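Local coordinates for protein putative glycosyltransferase (GalT1) (Streptococcus parasanguinis, PDB 4PHR) that binds UDP and, as the GT-D-fold domain of a longer protein, probably serves as a glycosyltransferase that transfers a sugar from a nucleotide donor, at residues R144-L149 and N198-V203; S138-W143 and G161-V166; I171-C176 and Q266-Q271; P16-L21 and E133-S138. One frame throughout, in Å; residues are numbered along the deposited sequence.

Contact 1: residues R144-L149 and N198-V203; sequences RGKDLL and NRLILV
Arg199 lies along the backbone of Asp147-Leu149, and its side chain can be followed outward atom by atom. CB starts 3.3 Å from Asp147 O. CG passes the same oxygen and Asp147 CB, and CD runs beside the Leu148 carbonyl, 4.0 Å from Leu149 CB. With the chain extended from CG to NE, the guanidinium arrives with Asp147 CB over one face. Arg199 NH1 then gives a bent hydrogen bond to Leu148 O (3.0 Å, 142° at the hydrogen), coming from well above the carbonyl plane. NH1 also bonds to Ser170 OG, which in turn takes up Asp147 OD1.

The strands themselves pair in parallel: Leu200 N bonds to Asp147 O, Leu149 N to Leu200 O at 2.9 Å, and Leu202 N to Leu149 O. On one face of the sheet Leu148 CD2 lies beside Leu200 CD2, and Leu148 CD1 reaches Leu202 CD1 at 3.9 Å.

Strands 147-153 and 200-204 are neighbours in the five-stranded parallel sheet. Asp147 and Arg199 form no salt bridge, with Asp147 OD1 4.5 Å from Arg199 NH1 and far out of the guanidinium plane, so their direct attraction is probably weak, and it is the hydroxyl of Ser170, bonded to both, that links them.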
loop_
_atom_site.group_PDB
_atom_site.type_symbol
_atom_site.label_atom_id
_atom_site.label_comp_id
_atom_site.label_asym_id
_atom_site.label_seq_id
_atom_site.Cartn_x
_atom_site.Cartn_y
_atom_site.Cartn_z
ATOM N N ARG A 144 0.530 16.637 -5.984
ATOM C CA ARG A 144 0.203 18.047 -6.152
ATOM C C ARG A 144 0.349 18.433 -7.618
ATOM O O ARG A 144 1.399 18.214 -8.219
ATOM C CB ARG A 144 1.104 18.934 -5.288
ATOM C CG ARG A 144 0.816 20.426 -5.474
ATOM C CD ARG A 144 1.900 21.315 -4.879
ATOM N NE ARG A 144 1.758 21.488 -3.436
ATOM C CZ ARG A 144 0.968 22.392 -2.861
ATOM N NH1 ARG A 144 0.228 23.207 -3.602
ATOM N NH2 ARG A 144 0.914 22.479 -1.539
ATOM N N GLY A 145 -0.711 19.001 -8.187
ATOM C CA GLY A 145 -0.697 19.433 -9.572
ATOM C C GLY A 145 -0.759 18.317 -10.599
ATOM O O GLY A 145 -0.583 18.560 -11.795
ATOM N N LYS A 146 -1.024 17.091 -10.153
ATOM C CA LYS A 146 -1.068 15.967 -11.074
ATOM C C LYS A 146 -2.501 15.579 -11.396
ATOM O O LYS A 146 -3.405 15.759 -10.577
ATOM C CB LYS A 146 -0.349 14.752 -10.485
ATOM C CG LYS A 146 1.103 14.993 -10.107
ATOM C CD LYS A 146 1.940 15.332 -11.324
ATOM C CE LYS A 146 3.422 15.156 -11.036
ATOM N NZ LYS A 146 3.886 16.034 -9.931
ATOM N N ASP A 147 -2.704 15.042 -12.594
ATOM C CA ASP A 147 -3.961 14.372 -12.923
ATOM C C ASP A 147 -3.848 12.925 -12.478
ATOM O O ASP A 147 -2.916 12.226 -12.875
ATOM C CB ASP A 147 -4.232 14.441 -14.424
ATOM C CG ASP A 147 -4.479 15.860 -14.904
ATOM O OD1 ASP A 147 -5.394 16.521 -14.364
ATOM O OD2 ASP A 147 -3.751 16.311 -15.810
ATOM N N LEU A 148 -4.794 12.481 -11.654
ATOM C CA LEU A 148 -4.710 11.163 -11.041
ATOM C C LEU A 148 -5.674 10.161 -11.641
ATOM O O LEU A 148 -6.806 10.507 -11.996
ATOM C CB LEU A 148 -5.012 11.250 -9.545
ATOM C CG LEU A 148 -4.087 12.129 -8.713
ATOM C CD1 LEU A 148 -4.536 12.151 -7.255
ATOM C CD2 LEU A 148 -2.654 11.642 -8.863
ATOM N N LEU A 149 -5.223 8.912 -11.723
ATOM C CA LEU A 149 -6.118 7.782 -11.899
ATOM C C LEU A 149 -5.978 6.936 -10.642
ATOM O O LEU A 149 -4.900 6.415 -10.364
ATOM C CB LEU A 149 -5.739 6.969 -13.138
ATOM C CG LEU A 149 -6.567 5.704 -13.385
ATOM C CD1 LEU A 149 -8.046 6.039 -13.548
ATOM C CD2 LEU A 149 -6.051 4.959 -14.606
ATOM N N ASN A 198 -1.498 10.370 -19.580
ATOM C CA ASN A 198 -1.150 11.611 -18.892
ATOM C C ASN A 198 -1.594 11.686 -17.427
ATOM O O ASN A 198 -1.809 12.777 -16.896
ATOM C CB ASN A 198 -1.683 12.823 -19.665
ATOM C CG ASN A 198 -1.010 12.995 -21.014
ATOM O OD1 ASN A 198 0.199 12.803 -21.149
ATOM N ND2 ASN A 198 -1.794 13.356 -22.023
ATOM N N ARG A 199 -1.729 10.530 -16.781
ATOM C CA ARG A 199 -2.097 10.497 -15.370
ATOM C C ARG A 199 -1.077 9.732 -14.533
ATOM O O ARG A 199 -0.450 8.782 -14.999
ATOM C CB ARG A 199 -3.486 9.881 -15.181
ATOM C CG ARG A 199 -4.587 10.762 -15.724
ATOM C CD ARG A 199 -6.007 10.229 -15.491
ATOM N NE ARG A 199 -6.922 11.175 -16.121
ATOM C CZ ARG A 199 -7.463 12.226 -15.517
ATOM N NH1 ARG A 199 -7.270 12.437 -14.215
ATOM N NH2 ARG A 199 -8.227 13.055 -16.218
ATOM N N LEU A 200 -0.918 10.166 -13.291
ATOM C CA LEU A 200 -0.201 9.385 -12.295
ATOM C C LEU A 200 -1.205 8.384 -11.729
ATOM O O LEU A 200 -2.335 8.751 -11.392
ATOM C CB LEU A 200 0.307 10.308 -11.187
ATOM C CG LEU A 200 0.917 9.673 -9.939
ATOM C CD1 LEU A 200 2.186 8.915 -10.302
ATOM C CD2 LEU A 200 1.225 10.744 -8.896
ATOM N N ILE A 201 -0.807 7.123 -11.627
ATOM C CA ILE A 201 -1.724 6.079 -11.184
ATOM C C ILE A 201 -1.456 5.758 -9.718
ATOM O O ILE A 201 -0.316 5.507 -9.346
ATOM C CB ILE A 201 -1.566 4.792 -12.040
ATOM C CG1 ILE A 201 -1.682 5.113 -13.541
ATOM C CG2 ILE A 201 -2.581 3.740 -11.615
ATOM C CD1 ILE A 201 -1.278 3.949 -14.449
ATOM N N LEU A 202 -2.498 5.804 -8.892
ATOM C CA LEU A 202 -2.404 5.438 -7.480
ATOM C C LEU A 202 -3.281 4.220 -7.293
ATOM O O LEU A 202 -4.412 4.194 -7.781
ATOM C CB LEU A 202 -2.921 6.564 -6.582
ATOM C CG LEU A 202 -2.275 7.944 -6.762
ATOM C CD1 LEU A 202 -2.848 8.947 -5.758
ATOM C CD2 LEU A 202 -0.756 7.863 -6.660
ATOM N N VAL A 203 -2.770 3.207 -6.600
ATOM C CA VAL A 203 -3.504 1.958 -6.480
ATOM C C VAL A 203 -3.680 1.582 -5.013
ATOM O O VAL A 203 -2.706 1.542 -4.259
ATOM C CB VAL A 203 -2.786 0.808 -7.225
ATOM C CG1 VAL A 203 -3.685 -0.417 -7.283
ATOM C CG2 VAL A 203 -2.379 1.251 -8.626
HETATM O O HOH W 1 -0.360 14.405 -14.350
HETATM O O HOH W 2 -4.796 14.070 -17.954
#

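Contact 2: residues S138-W143 and G161-V166; sequences SLKELW and GNDLFV
Trp143 and Phe165 make the aromatic part of the contact. The pair is T-shaped: the edge of Phe165 is turned to the face of the indole, the six-membered ring centroids lie 4.8 Å apart, and the planes stand at 64°. Phe165 CD1 comes closest, 3.5 Å from Trp143 CE2. Trp143 holds CG between its backbone N and carbonyl carbon (chi1 52°), which folds the indole back over its own chain, so that Leu139 O and Lys140 CA lie against the face opposite Phe165.

One hydrogen bond joins the segments. Trp143 NE1 donates to Leu164 O (3.0 Å, 141° at the hydrogen), with the oxygen somewhat tilted from the ring plane, which helps to hold the rotation of the indole.

Apolar contacts fill in around it. Leu164 CD1 sits 3.7 Å from Trp143 CZ2, and the extended Lys140 chain brings its CE to 4.2 Å from Leu164 CD1.

Charge plays a lesser part: Lys140 NZ and Asp163 OD1 are 4.0 Å apart, too far for a salt bridge, but both bond to Tyr233 OH of helix 229-238.

Residues 161-166 owe their shape to an Asx turn, Leu164 N to Asn162 OD1, overlapping a type I beta turn from Asp163 to Val166. This loop links strands 147-153 and 170-176, and the contact packs it against residues 138-143, which lead from helix 132-140 toward strand 147-153 within the GT-D fold.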
loop_
_atom_site.group_PDB
_atom_site.type_symbol
_atom_site.label_atom_id
_atom_site.label_comp_id
_atom_site.label_asym_id
_atom_site.label_seq_id
_atom_site.Cartn_x
_atom_site.Cartn_y
_atom_site.Cartn_z
ATOM N N SER A 138 4.968 15.285 2.718
ATOM C CA SER A 138 5.829 14.745 1.675
ATOM C C SER A 138 5.056 13.842 0.719
ATOM O O SER A 138 5.257 13.891 -0.493
ATOM C CB SER A 138 7.024 14.004 2.270
ATOM O OG SER A 138 7.858 13.498 1.243
ATOM N N LEU A 139 4.164 13.026 1.268
ATOM C CA LEU A 139 3.296 12.198 0.442
ATOM C C LEU A 139 2.479 13.051 -0.532
ATOM O O LEU A 139 2.415 12.749 -1.719
ATOM C CB LEU A 139 2.353 11.365 1.314
ATOM C CG LEU A 139 2.919 10.051 1.852
ATOM C CD1 LEU A 139 2.098 9.557 3.036
ATOM C CD2 LEU A 139 2.969 9.005 0.746
ATOM N N LYS A 140 1.859 14.117 -0.028
ATOM C CA LYS A 140 0.979 14.947 -0.851
ATOM C C LYS A 140 1.728 15.561 -2.032
ATOM O O LYS A 140 1.143 15.803 -3.086
ATOM C CB LYS A 140 0.324 16.042 -0.008
ATOM C CG LYS A 140 -0.788 15.539 0.908
ATOM C CD LYS A 140 -1.232 16.632 1.879
ATOM C CE LYS A 140 -2.357 16.143 2.778
ATOM N NZ LYS A 140 -2.810 17.192 3.736
ATOM N N GLU A 141 3.023 15.801 -1.860
ATOM C CA GLU A 141 3.820 16.357 -2.945
ATOM C C GLU A 141 3.905 15.412 -4.142
ATOM O O GLU A 141 4.205 15.840 -5.256
ATOM C CB GLU A 141 5.218 16.767 -2.462
ATOM C CG GLU A 141 5.217 17.956 -1.506
ATOM C CD GLU A 141 4.572 19.202 -2.101
ATOM O OE1 GLU A 141 4.670 19.404 -3.331
ATOM O OE2 GLU A 141 3.962 19.983 -1.339
ATOM N N LEU A 142 3.620 14.129 -3.922
ATOM C CA LEU A 142 3.599 13.170 -5.019
ATOM C C LEU A 142 2.514 13.496 -6.040
ATOM O O LEU A 142 2.693 13.270 -7.233
ATOM C CB LEU A 142 3.414 11.736 -4.503
ATOM C CG LEU A 142 4.554 11.151 -3.667
ATOM C CD1 LEU A 142 4.181 9.772 -3.151
ATOM C CD2 LEU A 142 5.825 11.083 -4.488
ATOM N N TRP A 143 1.389 14.034 -5.574
ATOM C CA TRP A 143 0.248 14.249 -6.463
ATOM C C TRP A 143 -0.162 15.712 -6.646
ATOM O O TRP A 143 -1.074 16.006 -7.410
ATOM C CB TRP A 143 -0.958 13.401 -6.042
ATOM C CG TRP A 143 -1.353 13.524 -4.602
ATOM C CD1 TRP A 143 -2.052 14.543 -4.021
ATOM C CD2 TRP A 143 -1.095 12.572 -3.567
ATOM N NE1 TRP A 143 -2.233 14.289 -2.683
ATOM C CE2 TRP A 143 -1.661 13.080 -2.380
ATOM C CE3 TRP A 143 -0.440 11.336 -3.529
ATOM C CZ2 TRP A 143 -1.587 12.399 -1.164
ATOM C CZ3 TRP A 143 -0.371 10.654 -2.324
ATOM C CH2 TRP A 143 -0.947 11.188 -1.155
ATOM N N GLY A 161 -14.336 12.778 1.474
ATOM C CA GLY A 161 -14.674 13.421 2.729
ATOM C C GLY A 161 -13.495 13.997 3.493
ATOM O O GLY A 161 -13.647 14.411 4.635
ATOM N N ASN A 162 -12.317 14.012 2.878
ATOM C CA ASN A 162 -11.156 14.662 3.480
ATOM C C ASN A 162 -10.356 15.394 2.402
ATOM O O ASN A 162 -10.703 15.321 1.219
ATOM C CB ASN A 162 -10.291 13.666 4.285
ATOM C CG ASN A 162 -9.676 12.580 3.423
ATOM O OD1 ASN A 162 -8.937 12.866 2.487
ATOM N ND2 ASN A 162 -9.937 11.323 3.771
ATOM N N ASP A 163 -9.288 16.084 2.791
ATOM C CA ASP A 163 -8.531 16.906 1.842
ATOM C C ASP A 163 -7.241 16.256 1.335
ATOM O O ASP A 163 -6.364 16.932 0.802
ATOM C CB ASP A 163 -8.245 18.301 2.423
ATOM C CG ASP A 163 -7.317 18.264 3.624
ATOM O OD1 ASP A 163 -6.840 17.169 3.984
ATOM O OD2 ASP A 163 -7.044 19.339 4.199
ATOM N N LEU A 164 -7.129 14.939 1.475
ATOM C CA LEU A 164 -5.895 14.255 1.087
ATOM C C LEU A 164 -5.433 14.579 -0.342
ATOM O O LEU A 164 -4.252 14.843 -0.576
ATOM C CB LEU A 164 -6.049 12.746 1.259
ATOM C CG LEU A 164 -4.818 11.879 0.981
ATOM C CD1 LEU A 164 -3.653 12.273 1.892
ATOM C CD2 LEU A 164 -5.191 10.424 1.169
ATOM N N PHE A 165 -6.364 14.566 -1.291
ATOM C CA PHE A 165 -6.031 14.795 -2.695
ATOM C C PHE A 165 -6.485 16.156 -3.224
ATOM O O PHE A 165 -6.621 16.333 -4.435
ATOM C CB PHE A 165 -6.638 13.689 -3.576
ATOM C CG PHE A 165 -6.172 12.302 -3.224
ATOM C CD1 PHE A 165 -4.838 11.968 -3.309
ATOM C CD2 PHE A 165 -7.070 11.339 -2.820
ATOM C CE1 PHE A 165 -4.402 10.701 -2.981
ATOM C CE2 PHE A 165 -6.643 10.054 -2.499
ATOM C CZ PHE A 165 -5.310 9.739 -2.580
ATOM N N VAL A 166 -6.696 17.126 -2.341
ATOM C CA VAL A 166 -7.280 18.399 -2.771
ATOM C C VAL A 166 -6.444 19.118 -3.834
ATOM O O VAL A 166 -6.986 19.809 -4.702
ATOM C CB VAL A 166 -7.575 19.346 -1.574
ATOM C CG1 VAL A 166 -6.289 19.889 -0.968
ATOM C CG2 VAL A 166 -8.473 20.489 -2.020
#

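Contact 3: residues I171-C176 and Q266-Q271; sequences IKRLVC and QEYQEQ
Arg173 and Gln271 both place CG anti to the carbonyl carbon (chi1 -60° and -67°) and then run out extended, which brings the guanidinium and the amide together almost coplanar, 13° apart. The arginine grips a single oxygen side-on: Arg173 NE donates to Gln271 OE1 at 2.7 Å, and NH2 reaches the same atom at 3.1 Å by a more bent bond. The acceptor lies in the guanidinium plane for both. The other nitrogen of the group, NH1, forms a salt bridge with Glu152 and also bonds to Ser158 O, so the head group is tied down on several sides.

Tyr268 crosses the arginine at about a right angle, its CD1 over one guanidinium face and its CE1 3.6 Å from Arg173 CD. The phenol oxygen of Tyr268, OH, continues to Val175, where it lies 4.0 Å from CG2. Ile171 packs against the glutamine amide, its CG2 3.7 Å from Gln271 OE1.

At the backbone, Arg173 N donates to Gln271 O at 2.8 Å. Gln271 immediately precedes strand 272-275, so this bond opens the parallel pairing with strand 170-176: the short helix 266-271 leads the chain into the edge strand of the five-stranded parallel sheet in the GT-D fold.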
loop_
_atom_site.group_PDB
_atom_site.type_symbol
_atom_site.label_atom_id
_atom_site.label_comp_id
_atom_site.label_asym_id
_atom_site.label_seq_id
_atom_site.Cartn_x
_atom_site.Cartn_y
_atom_site.Cartn_z
ATOM N N ILE A 171 -9.151 14.018 -10.697
ATOM C CA ILE A 171 -9.183 12.637 -10.248
ATOM C C ILE A 171 -10.185 11.849 -11.064
ATOM O O ILE A 171 -11.332 12.269 -11.227
ATOM C CB ILE A 171 -9.584 12.529 -8.772
ATOM C CG1 ILE A 171 -8.571 13.268 -7.896
ATOM C CG2 ILE A 171 -9.721 11.063 -8.353
ATOM C CD1 ILE A 171 -8.928 13.226 -6.443
ATOM N N LYS A 172 -9.725 10.727 -11.603
ATOM C CA LYS A 172 -10.602 9.729 -12.191
ATOM C C LYS A 172 -10.394 8.461 -11.376
ATOM O O LYS A 172 -9.278 8.196 -10.941
ATOM C CB LYS A 172 -10.247 9.493 -13.662
ATOM C CG LYS A 172 -10.460 10.723 -14.561
ATOM C CD LYS A 172 -11.926 11.095 -14.636
ATOM C CE LYS A 172 -12.154 12.314 -15.521
ATOM N NZ LYS A 172 -13.569 12.754 -15.438
ATOM N N ARG A 173 -11.457 7.685 -11.175
ATOM C CA ARG A 173 -11.386 6.468 -10.366
ATOM C C ARG A 173 -11.882 5.263 -11.138
ATOM O O ARG A 173 -12.921 5.317 -11.797
ATOM C CB ARG A 173 -12.234 6.601 -9.093
ATOM C CG ARG A 173 -11.828 7.727 -8.178
ATOM C CD ARG A 173 -12.744 7.862 -6.955
ATOM N NE ARG A 173 -12.410 9.086 -6.230
ATOM C CZ ARG A 173 -11.714 9.139 -5.103
ATOM N NH1 ARG A 173 -11.300 8.029 -4.485
ATOM N NH2 ARG A 173 -11.461 10.326 -4.569
ATOM N N LEU A 174 -11.132 4.177 -11.038
ATOM C CA LEU A 174 -11.574 2.884 -11.529
ATOM C C LEU A 174 -11.926 2.085 -10.285
ATOM O O LEU A 174 -11.050 1.752 -9.487
ATOM C CB LEU A 174 -10.454 2.199 -12.313
ATOM C CG LEU A 174 -10.747 0.903 -13.067
ATOM C CD1 LEU A 174 -11.850 1.125 -14.101
ATOM C CD2 LEU A 174 -9.474 0.364 -13.728
ATOM N N VAL A 175 -13.212 1.801 -10.101
ATOM C CA VAL A 175 -13.670 1.226 -8.840
ATOM C C VAL A 175 -13.855 -0.273 -8.999
ATOM O O VAL A 175 -14.683 -0.722 -9.786
ATOM C CB VAL A 175 -14.955 1.906 -8.338
ATOM C CG1 VAL A 175 -15.423 1.281 -7.041
ATOM C CG2 VAL A 175 -14.704 3.401 -8.154
ATOM N N CYS A 176 -13.066 -1.027 -8.245
ATOM C CA CYS A 176 -12.954 -2.466 -8.371
ATOM C C CYS A 176 -13.596 -3.173 -7.179
ATOM O O CYS A 176 -14.062 -2.518 -6.238
ATOM C CB CYS A 176 -11.474 -2.831 -8.457
ATOM S SG CYS A 176 -10.579 -1.967 -9.796
ATOM N N GLN A 266 -21.690 13.208 -4.646
ATOM C CA GLN A 266 -21.767 13.541 -6.059
ATOM C C GLN A 266 -20.375 13.681 -6.667
ATOM O O GLN A 266 -20.122 13.198 -7.772
ATOM C CB GLN A 266 -22.576 14.825 -6.267
ATOM C CG GLN A 266 -22.732 15.231 -7.723
ATOM C CD GLN A 266 -23.782 16.308 -7.921
ATOM O OE1 GLN A 266 -24.536 16.632 -7.002
ATOM N NE2 GLN A 266 -23.838 16.868 -9.125
ATOM N N GLU A 267 -19.471 14.334 -5.943
ATOM C CA GLU A 267 -18.119 14.554 -6.449
ATOM C C GLU A 267 -17.391 13.228 -6.687
ATOM O O GLU A 267 -16.761 13.030 -7.724
ATOM C CB GLU A 267 -17.319 15.454 -5.503
ATOM C CG GLU A 267 -15.903 15.736 -5.982
ATOM C CD GLU A 267 -15.274 16.943 -5.309
ATOM O OE1 GLU A 267 -15.665 17.262 -4.166
ATOM O OE2 GLU A 267 -14.393 17.578 -5.929
ATOM N N TYR A 268 -17.477 12.321 -5.721
ATOM C CA TYR A 268 -16.917 10.983 -5.864
ATOM C C TYR A 268 -17.552 10.273 -7.056
ATOM O O TYR A 268 -16.858 9.739 -7.922
ATOM C CB TYR A 268 -17.122 10.197 -4.561
ATOM C CG TYR A 268 -16.884 8.703 -4.628
ATOM C CD1 TYR A 268 -15.600 8.179 -4.718
ATOM C CD2 TYR A 268 -17.950 7.812 -4.546
ATOM C CE1 TYR A 268 -15.384 6.799 -4.762
ATOM C CE2 TYR A 268 -17.747 6.441 -4.584
ATOM C CZ TYR A 268 -16.465 5.938 -4.693
ATOM O OH TYR A 268 -16.289 4.568 -4.726
ATOM N N GLN A 269 -18.879 10.282 -7.118
ATOM C CA GLN A 269 -19.564 9.601 -8.205
ATOM C C GLN A 269 -19.112 10.124 -9.564
ATOM O O GLN A 269 -18.872 9.346 -10.489
ATOM C CB GLN A 269 -21.084 9.721 -8.049
ATOM C CG GLN A 269 -21.604 9.119 -6.750
ATOM C CD GLN A 269 -21.420 7.614 -6.688
ATOM O OE1 GLN A 269 -21.354 6.943 -7.717
ATOM N NE2 GLN A 269 -21.330 7.076 -5.475
ATOM N N GLU A 270 -18.963 11.439 -9.676
ATOM C CA GLU A 270 -18.566 12.045 -10.943
ATOM C C GLU A 270 -17.116 11.718 -11.324
ATOM O O GLU A 270 -16.735 11.829 -12.486
ATOM C CB GLU A 270 -18.798 13.558 -10.899
ATOM C CG GLU A 270 -20.278 13.936 -10.887
ATOM C CD GLU A 270 -20.521 15.389 -10.519
ATOM O OE1 GLU A 270 -19.602 16.029 -9.963
ATOM O OE2 GLU A 270 -21.636 15.890 -10.784
ATOM N N GLN A 271 -16.313 11.301 -10.351
ATOM C CA GLN A 271 -14.940 10.887 -10.622
ATOM C C GLN A 271 -14.844 9.457 -11.152
ATOM O O GLN A 271 -13.843 9.079 -11.751
ATOM C CB GLN A 271 -14.077 11.040 -9.365
ATOM C CG GLN A 271 -13.877 12.484 -8.933
ATOM C CD GLN A 271 -13.212 12.626 -7.568
ATOM O OE1 GLN A 271 -13.046 11.650 -6.832
ATOM N NE2 GLN A 271 -12.827 13.850 -7.226
#

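Contact 4: residues P16-L21 and E133-S138; sequences PILESL and EAYFES
Ile17 and Leu18 close on the ring of Tyr135 where helices 17-27 and 132-140 pack nearly parallel in the GT-D fold; the axes of the two short segments come within 10.0 Å and run 16° from parallel. The tight part is this aromatic corner. Ile17 lies over one face of the phenol ring: its CG2 makes a CH-pi contact 4.2 Å from the centroid of the Tyr135 ring and 23° off the ring normal, and CD1 reaches Tyr135 CD2 at 3.9 Å. Leu18 works at the edge instead, with CG only 3.3 Å from Tyr135 CE1, a very close approach for two carbons, and CD1 near the ring plane. Leucine and ring cross at about a right angle. Tyr135 keeps CG anti to its carbonyl carbon (chi1 -65°), and this swings the ring across to the first turn of the other helix.

One turn further on, Leu21 meets Ser138. Leu21 CD1 touches both CB and OG of Ser138, the latter at 3.5 Å, and is also near the Tyr135 carbonyl. Leu21 is buried, and its side chain also touches Leu142.

The looser side lies by Ala134, exposed and barely touched, and by Ser138, where a water enters. No direct hydrogen bond joins the two segments, though Lys25, a later residue of helix 17-27, does bond to Ser138 O. The water bridges two polar atoms in place of a direct hydrogen bond: it donates to Leu18 O at 2.8 Å and lies 2.9 Å from Ser138 OG.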
loop_
_atom_site.group_PDB
_atom_site.type_symbol
_atom_site.label_atom_id
_atom_site.label_comp_id
_atom_site.label_asym_id
_atom_site.label_seq_id
_atom_site.Cartn_x
_atom_site.Cartn_y
_atom_site.Cartn_z
ATOM N N PRO A 16 13.538 4.257 5.438
ATOM C CA PRO A 16 12.307 4.642 6.143
ATOM C C PRO A 16 11.468 5.626 5.331
ATOM O O PRO A 16 11.954 6.179 4.340
ATOM C CB PRO A 16 12.817 5.287 7.432
ATOM C CG PRO A 16 14.220 5.696 7.130
ATOM C CD PRO A 16 14.753 4.705 6.139
ATOM N N ILE A 17 10.226 5.832 5.760
ATOM C CA ILE A 17 9.247 6.636 5.031
ATOM C C ILE A 17 9.797 7.853 4.274
ATOM O O ILE A 17 9.614 7.965 3.065
ATOM C CB ILE A 17 8.094 7.096 5.954
ATOM C CG1 ILE A 17 7.287 5.895 6.444
ATOM C CG2 ILE A 17 7.177 8.051 5.217
ATOM C CD1 ILE A 17 6.343 6.230 7.585
ATOM N N LEU A 18 10.452 8.773 4.973
ATOM C CA LEU A 18 10.836 10.028 4.324
ATOM C C LEU A 18 11.916 9.821 3.281
ATOM O O LEU A 18 11.966 10.523 2.271
ATOM C CB LEU A 18 11.282 11.077 5.340
ATOM C CG LEU A 18 10.142 11.836 6.013
ATOM C CD1 LEU A 18 10.696 12.817 7.028
ATOM C CD2 LEU A 18 9.260 12.545 4.980
ATOM N N GLU A 19 12.785 8.850 3.539
ATOM C CA GLU A 19 13.847 8.516 2.604
ATOM C C GLU A 19 13.274 7.807 1.381
ATOM O O GLU A 19 13.710 8.046 0.255
ATOM C CB GLU A 19 14.900 7.647 3.291
ATOM C CG GLU A 19 15.451 8.246 4.586
ATOM C CD GLU A 19 16.035 9.639 4.401
ATOM O OE1 GLU A 19 15.935 10.453 5.345
ATOM O OE2 GLU A 19 16.604 9.917 3.324
ATOM N N SER A 20 12.291 6.934 1.606
ATOM C CA SER A 20 11.593 6.276 0.499
ATOM C C SER A 20 10.933 7.300 -0.407
ATOM O O SER A 20 10.994 7.197 -1.630
ATOM C CB SER A 20 10.536 5.293 1.009
ATOM O OG SER A 20 11.153 4.103 1.450
ATOM N N LEU A 21 10.302 8.291 0.204
ATOM C CA LEU A 21 9.619 9.322 -0.567
ATOM C C LEU A 21 10.600 10.154 -1.397
ATOM O O LEU A 21 10.306 10.517 -2.539
ATOM C CB LEU A 21 8.780 10.206 0.352
ATOM C CG LEU A 21 7.536 9.487 0.889
ATOM C CD1 LEU A 21 6.891 10.267 2.030
ATOM C CD2 LEU A 21 6.522 9.213 -0.233
ATOM N N GLU A 133 3.047 14.687 10.486
ATOM C CA GLU A 133 2.651 15.818 9.657
ATOM C C GLU A 133 3.610 15.964 8.479
ATOM O O GLU A 133 3.180 16.131 7.341
ATOM C CB GLU A 133 2.589 17.108 10.472
ATOM C CG GLU A 133 2.230 18.329 9.641
ATOM C CD GLU A 133 1.949 19.557 10.486
ATOM O OE1 GLU A 133 2.264 19.541 11.693
ATOM O OE2 GLU A 133 1.407 20.540 9.939
ATOM N N ALA A 134 4.909 15.895 8.756
ATOM C CA ALA A 134 5.914 15.932 7.695
ATOM C C ALA A 134 5.780 14.770 6.702
ATOM O O ALA A 134 5.976 14.953 5.499
ATOM C CB ALA A 134 7.313 15.968 8.284
ATOM N N TYR A 135 5.459 13.582 7.204
ATOM C CA TYR A 135 5.280 12.429 6.324
ATOM C C TYR A 135 4.132 12.684 5.342
ATOM O O TYR A 135 4.269 12.448 4.141
ATOM C CB TYR A 135 5.002 11.145 7.118
ATOM C CG TYR A 135 6.136 10.670 8.006
ATOM C CD1 TYR A 135 7.451 11.072 7.778
ATOM C CD2 TYR A 135 5.892 9.816 9.074
ATOM C CE1 TYR A 135 8.493 10.635 8.600
ATOM C CE2 TYR A 135 6.922 9.370 9.895
ATOM C CZ TYR A 135 8.221 9.783 9.652
ATOM O OH TYR A 135 9.245 9.348 10.468
ATOM N N PHE A 136 2.998 13.164 5.848
ATOM C CA PHE A 136 1.834 13.385 4.986
ATOM C C PHE A 136 2.061 14.527 4.009
ATOM O O PHE A 136 1.604 14.471 2.872
ATOM C CB PHE A 136 0.555 13.600 5.800
ATOM C CG PHE A 136 -0.036 12.328 6.340
ATOM C CD1 PHE A 136 -0.559 11.375 5.477
ATOM C CD2 PHE A 136 -0.062 12.077 7.702
ATOM C CE1 PHE A 136 -1.103 10.197 5.959
ATOM C CE2 PHE A 136 -0.611 10.906 8.196
ATOM C CZ PHE A 136 -1.129 9.961 7.324
ATOM N N GLU A 137 2.795 15.548 4.442
ATOM C CA GLU A 137 3.130 16.649 3.550
ATOM C C GLU A 137 4.015 16.162 2.408
ATOM O O GLU A 137 3.829 16.556 1.258
ATOM C CB GLU A 137 3.806 17.793 4.311
ATOM C CG GLU A 137 2.922 18.468 5.353
ATOM C CD GLU A 137 1.837 19.342 4.743
ATOM O OE1 GLU A 137 1.102 18.863 3.852
ATOM O OE2 GLU A 137 1.721 20.516 5.158
ATOM N N SER A 138 4.968 15.285 2.718
ATOM C CA SER A 138 5.829 14.745 1.675
ATOM C C SER A 138 5.056 13.842 0.719
ATOM O O SER A 138 5.257 13.891 -0.493
ATOM C CB SER A 138 7.024 14.004 2.270
ATOM O OG SER A 138 7.858 13.498 1.243
HETATM O O HOH W 3 10.642 12.981 1.930
#

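Along the chain, contact 4 closes at Ser138, where contact 2 opens, and before contacts 1 and 3; contact 1 interleaves with both 2 and 3, while contact 2 closes before contact 3 begins. Helix 132-140 serves contacts 4 and 2, whose centres are about 12 Å apart, and the chain then enters strand 147-153 of contact 1. Contacts 1 and 3, centres about 13 Å apart, both reach one five-stranded parallel sheet, through neighbouring strands 147-153 and 170-176. Contact 2 sits over that sheet: Leu202 CD1 comes within 3.6 Å of Phe165 CE1. Contacts 3 and 4 are farthest apart, about 26 Å between centres. Together they run from helix 17-27 near the N-terminus to the edge strand of a domain that binds UDP.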